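Local coordinates for hypothetical protein PAE2754 (Pyrobaculum aerophilum, PDB 1V8P), which acts as a magnesium-dependent PIN-domain nuclease with slow single-stranded DNA exonuclease activity and is probably the toxin of a type II toxin-antitoxin system, at residues C[42-45]-C[46-50]; C[105-108]-C[109-113]. The protein carries 1 engineered substitution. One frame throughout, in Å; residues are numbered along the deposited sequence.

Overall arrangement
Contacts 1 and 2 are both local, each made within a single run of chain, and they lie on opposite sides of the centre of this PIN domain, whose core is a parallel sheet flanked by helices. Their centres are about 32 Å apart and their nearest atoms about 23 Å, so they do not touch. Contact 1, in the short helix 44-48, lies away from the predicted magnesium site and packs near helix 148-156. Contact 2, at the end of helix 101-111, leads toward that site: the side chain of Leu113 is about 4 Å from that of Asp117 and about 6 Å from that of Asp135. It also meets a second subunit.

Contact 1: residues C[42-45]-C[46-50]; sequences AHYD and KWIKH
Tyr44 and Ile48 meet one turn apart in the short, weakly bonded helix 44-48, and their side chains form the apolar part of this contact. With its CG1 branch trans to the backbone N (chi1 -170°), Ile48 runs obliquely past the phenol: Ile48 CG1 lies 3.4 Å from Tyr44 CE2, and Ile48 CB makes an off-centre CH-pi contact with the ring. From the same side of the ring plane, but near CD1 rather than CD2, the Trp47 indole approaches obliquely, Tyr44 CD1 being 4.1 Å from Trp47 CZ2. The two aromatic planes are inclined at 60° with centroids 5.4 Å apart, neither stacked nor edge-to-face.

The backbone is held by Tyr44 O, which accepts from Ile48 N at 2.8 Å and from Trp47 N at 3.1 Å, the latter donor standing above the carbonyl plane. This same oxygen also lies over one face of the indole. Trp47 is the buried member: its NE1 is bonded to Leu40 O, its ring meets Phe93, and it packs on Leu155 of helix 148-156, tying the short helix to that one.

The solvent side is looser. There the long chain of Lys46 bends at its last torsion and brings NZ to the edge of the His43 imidazole, in its plane, where Lys46 NZ and His43 ND1 form only a weak bond at 3.4 Å. An ammonium donating to ND1 would favour an imidazole unprotonated at that nitrogen, so this weak bond would probably be lost if His43 became fully protonated.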
loop_
_atom_site.group_PDB
_atom_site.type_symbol
_atom_site.label_atom_id
_atom_site.label_comp_id
_atom_site.label_asym_id
_atom_site.label_seq_id
_atom_site.Cartn_x
_atom_site.Cartn_y
_atom_site.Cartn_z
ATOM N N ALA C 42 1.483 2.272 -24.417
ATOM C CA ALA C 42 0.730 2.992 -25.445
ATOM C C ALA C 42 1.644 3.624 -26.496
ATOM O O ALA C 42 1.253 4.575 -27.175
ATOM C CB ALA C 42 -0.131 4.075 -24.794
ATOM N N HIS C 43 2.857 3.101 -26.626
ATOM C CA HIS C 43 3.813 3.625 -27.594
ATOM C C HIS C 43 4.594 2.476 -28.209
ATOM O O HIS C 43 5.761 2.633 -28.555
ATOM C CB HIS C 43 4.795 4.586 -26.915
ATOM C CG HIS C 43 4.168 5.851 -26.414
ATOM N ND1 HIS C 43 3.770 6.869 -27.255
ATOM C CD2 HIS C 43 3.881 6.267 -25.157
ATOM C CE1 HIS C 43 3.267 7.858 -26.536
ATOM N NE2 HIS C 43 3.323 7.517 -25.260
ATOM N N TYR C 44 3.940 1.323 -28.333
ATOM C CA TYR C 44 4.551 0.119 -28.898
ATOM C C TYR C 44 5.515 0.397 -30.054
ATOM O O TYR C 44 6.698 0.076 -29.975
ATOM C CB TYR C 44 3.460 -0.826 -29.399
ATOM C CG TYR C 44 3.889 -2.277 -29.488
ATOM C CD1 TYR C 44 3.959 -3.075 -28.338
ATOM C CD2 TYR C 44 4.196 -2.867 -30.717
ATOM C CE1 TYR C 44 4.320 -4.430 -28.412
ATOM C CE2 TYR C 44 4.558 -4.223 -30.804
ATOM C CZ TYR C 44 4.614 -4.996 -29.648
ATOM O OH TYR C 44 4.940 -6.335 -29.710
ATOM N N ASP C 45 4.993 0.990 -31.126
ATOM C CA ASP C 45 5.771 1.292 -32.331
ATOM C C ASP C 45 7.116 1.984 -32.130
ATOM O O ASP C 45 8.127 1.588 -32.712
ATOM C CB ASP C 45 4.934 2.132 -33.306
ATOM C CG ASP C 45 3.713 1.385 -33.826
ATOM O OD1 ASP C 45 3.847 0.184 -34.146
ATOM O OD2 ASP C 45 2.626 2.002 -33.925
ATOM N N LYS C 46 7.120 3.018 -31.303
ATOM C CA LYS C 46 8.321 3.796 -31.042
ATOM C C LYS C 46 9.483 3.037 -30.385
ATOM O O LYS C 46 10.629 3.503 -30.424
ATOM C CB LYS C 46 7.942 5.030 -30.204
ATOM C CG LYS C 46 6.762 5.804 -30.790
ATOM C CD LYS C 46 6.637 7.198 -30.185
ATOM C CE LYS C 46 5.553 8.025 -30.880
ATOM N NZ LYS C 46 4.183 7.489 -30.616
ATOM N N TRP C 47 9.212 1.873 -29.798
ATOM C CA TRP C 47 10.282 1.122 -29.146
ATOM C C TRP C 47 10.364 -0.376 -29.466
ATOM O O TRP C 47 11.386 -1.015 -29.190
ATOM C CB TRP C 47 10.207 1.306 -27.623
ATOM C CG TRP C 47 8.889 0.917 -27.007
ATOM C CD1 TRP C 47 7.816 1.736 -26.761
ATOM C CD2 TRP C 47 8.495 -0.393 -26.583
ATOM N NE1 TRP C 47 6.780 1.012 -26.212
ATOM C CE2 TRP C 47 7.169 -0.295 -26.092
ATOM C CE3 TRP C 47 9.132 -1.642 -26.571
ATOM C CZ2 TRP C 47 6.470 -1.400 -25.594
ATOM C CZ3 TRP C 47 8.436 -2.744 -26.076
ATOM C CH2 TRP C 47 7.115 -2.613 -25.594
ATOM N N ILE C 48 9.309 -0.934 -30.055
ATOM C CA ILE C 48 9.297 -2.352 -30.378
ATOM C C ILE C 48 10.573 -2.826 -31.085
ATOM O O ILE C 48 11.149 -3.849 -30.709
ATOM C CB ILE C 48 8.061 -2.714 -31.235
ATOM C CG1 ILE C 48 7.925 -4.235 -31.353
ATOM C CG2 ILE C 48 8.179 -2.101 -32.617
ATOM C CD1 ILE C 48 7.837 -4.957 -30.011
ATOM N N LYS C 49 11.035 -2.085 -32.090
ATOM C CA LYS C 49 12.242 -2.478 -32.818
ATOM C C LYS C 49 13.529 -2.251 -32.037
ATOM O O LYS C 49 14.620 -2.420 -32.578
ATOM C CB LYS C 49 12.334 -1.732 -34.147
ATOM C CG LYS C 49 11.269 -2.110 -35.148
ATOM C CD LYS C 49 11.661 -1.655 -36.552
ATOM C CE LYS C 49 10.562 -1.939 -37.568
ATOM N NZ LYS C 49 9.327 -1.149 -37.265
ATOM N N HIS C 50 13.399 -1.854 -30.771
ATOM C CA HIS C 50 14.559 -1.614 -29.911
ATOM C C HIS C 50 14.480 -2.541 -28.701
ATOM O O HIS C 50 15.382 -2.576 -27.864
ATOM C CB HIS C 50 14.578 -0.159 -29.426
ATOM C CG HIS C 50 14.867 0.844 -30.501
ATOM N ND1 HIS C 50 16.135 1.063 -31.000
ATOM C CD2 HIS C 50 14.049 1.685 -31.177
ATOM C CE1 HIS C 50 16.086 1.995 -31.934
ATOM N NE2 HIS C 50 14.831 2.389 -32.062
#

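Contact 2: residues C[105-108]-C[109-113]; sequences LRVA and VERGL
Glu110 N donates to Arg106 O at 2.8 Å and nearly straight, with an N-H...O angle of 168°. The same i to i+4 pattern gives Val109 N to Leu105 O and Arg111 N to Val107 O, the regular bonds of the last turns of helix 101-111.

On the exposed flank the side chains of Arg106 and Glu110 lie alongside each other and point the same way. Their link is mainly electrostatic: Arg106 NE and Glu110 OE1 form a long salt bridge of 3.7 Å, and the oxygen sits well out of the guanidinium plane, so no N-H points at it. The bend of Arg106 at its third torsion (chi3 64°) leaves its guanidinium beside the carboxylate, the two planes 27° apart, and Glu110 OE1 nearer the aliphatic part, 3.3 Å from Arg106 CG.

The helix closes with the 6→1 bond and left-handed glycine characteristic of a Schellman motif: Leu113 N reaches back to Ala108 O at 3.0 Å, in the carbonyl plane and on a lone pair, while Gly112 takes a positive phi. This turn carries the chain toward helix 115-127, which bears Asp117, a predicted magnesium ligand.

Toward that helix, Val107 places CG1 beneath one face of the Arg111 guanidinium, 3.8 Å from Arg111 NE. Extended from CG to NE, the Arg111 side chain reaches over to helix 115-127, where NH2 forms a salt bridge with Glu125, and Val107 itself packs on Ala118 and Tyr122. The second subunit packs along the helix, on Leu105 through Ser83 of that other chain and on Arg106 and Val109 through its Trp79; Leu105 CD2 touches Val109 CG2 at 3.7 Å there.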
loop_
_atom_site.group_PDB
_atom_site.type_symbol
_atom_site.label_atom_id
_atom_site.label_comp_id
_atom_site.label_asym_id
_atom_site.label_seq_id
_atom_site.Cartn_x
_atom_site.Cartn_y
_atom_site.Cartn_z
ATOM N N LEU C 105 17.916 -3.801 0.354
ATOM C CA LEU C 105 17.412 -3.253 1.612
ATOM C C LEU C 105 18.279 -2.081 2.020
ATOM O O LEU C 105 17.779 -1.052 2.479
ATOM C CB LEU C 105 17.442 -4.299 2.725
ATOM C CG LEU C 105 16.381 -4.211 3.830
ATOM C CD1 LEU C 105 16.986 -4.782 5.102
ATOM C CD2 LEU C 105 15.898 -2.786 4.055
ATOM N N ARG C 106 19.586 -2.227 1.838
ATOM C CA ARG C 106 20.483 -1.156 2.216
ATOM C C ARG C 106 20.239 0.086 1.380
ATOM O O ARG C 106 20.202 1.192 1.922
ATOM C CB ARG C 106 21.945 -1.582 2.110
ATOM C CG ARG C 106 22.851 -0.611 2.849
ATOM C CD ARG C 106 24.256 -1.109 2.972
ATOM N NE ARG C 106 24.884 -1.242 1.668
ATOM C CZ ARG C 106 26.187 -1.435 1.494
ATOM N NH1 ARG C 106 26.994 -1.513 2.550
ATOM N NH2 ARG C 106 26.681 -1.548 0.264
ATOM N N VAL C 107 20.073 -0.086 0.067
ATOM C CA VAL C 107 19.802 1.055 -0.807
ATOM C C VAL C 107 18.491 1.698 -0.386
ATOM O O VAL C 107 18.360 2.919 -0.392
ATOM C CB VAL C 107 19.719 0.638 -2.306
ATOM C CG1 VAL C 107 19.021 1.738 -3.128
ATOM C CG2 VAL C 107 21.131 0.395 -2.858
ATOM N N ALA C 108 17.527 0.863 -0.010
ATOM C CA ALA C 108 16.220 1.331 0.435
ATOM C C ALA C 108 16.375 2.269 1.623
ATOM O O ALA C 108 15.898 3.389 1.613
ATOM C CB ALA C 108 15.344 0.138 0.836
ATOM N N VAL C 109 17.046 1.778 2.655
ATOM C CA VAL C 109 17.280 2.539 3.872
ATOM C C VAL C 109 18.087 3.812 3.616
ATOM O O VAL C 109 17.720 4.896 4.073
ATOM C CB VAL C 109 18.034 1.670 4.907
ATOM C CG1 VAL C 109 18.320 2.471 6.158
ATOM C CG2 VAL C 109 17.217 0.427 5.237
ATOM N N GLU C 110 19.181 3.675 2.875
ATOM C CA GLU C 110 20.065 4.803 2.583
ATOM C C GLU C 110 19.457 5.963 1.821
ATOM O O GLU C 110 19.653 7.115 2.204
ATOM C CB GLU C 110 21.301 4.323 1.835
ATOM C CG GLU C 110 22.332 3.685 2.730
ATOM C CD GLU C 110 23.367 2.895 1.955
ATOM O OE1 GLU C 110 24.266 2.319 2.605
ATOM O OE2 GLU C 110 23.275 2.841 0.703
ATOM N N ARG C 111 18.727 5.676 0.744
ATOM C CA ARG C 111 18.129 6.743 -0.052
ATOM C C ARG C 111 16.669 7.042 0.293
ATOM O O ARG C 111 16.035 7.891 -0.339
ATOM C CB ARG C 111 18.263 6.398 -1.528
ATOM C CG ARG C 111 19.620 5.792 -1.855
ATOM C CD ARG C 111 19.803 5.531 -3.329
ATOM N NE ARG C 111 21.086 4.891 -3.603
ATOM C CZ ARG C 111 21.552 4.659 -4.826
ATOM N NH1 ARG C 111 20.834 5.018 -5.893
ATOM N NH2 ARG C 111 22.732 4.072 -4.987
ATOM N N GLY C 112 16.134 6.368 1.306
ATOM C CA GLY C 112 14.748 6.608 1.661
ATOM C C GLY C 112 13.789 6.239 0.532
ATOM O O GLY C 112 13.010 7.062 0.058
ATOM N N LEU C 113 13.869 4.988 0.095
ATOM C CA LEU C 113 13.013 4.471 -0.955
ATOM C C LEU C 113 12.323 3.233 -0.414
ATOM O O LEU C 113 12.750 2.667 0.593
ATOM C CB LEU C 113 13.839 4.052 -2.163
ATOM C CG LEU C 113 14.481 5.105 -3.051
ATOM C CD1 LEU C 113 15.468 4.422 -3.970
ATOM C CD2 LEU C 113 13.404 5.841 -3.837
#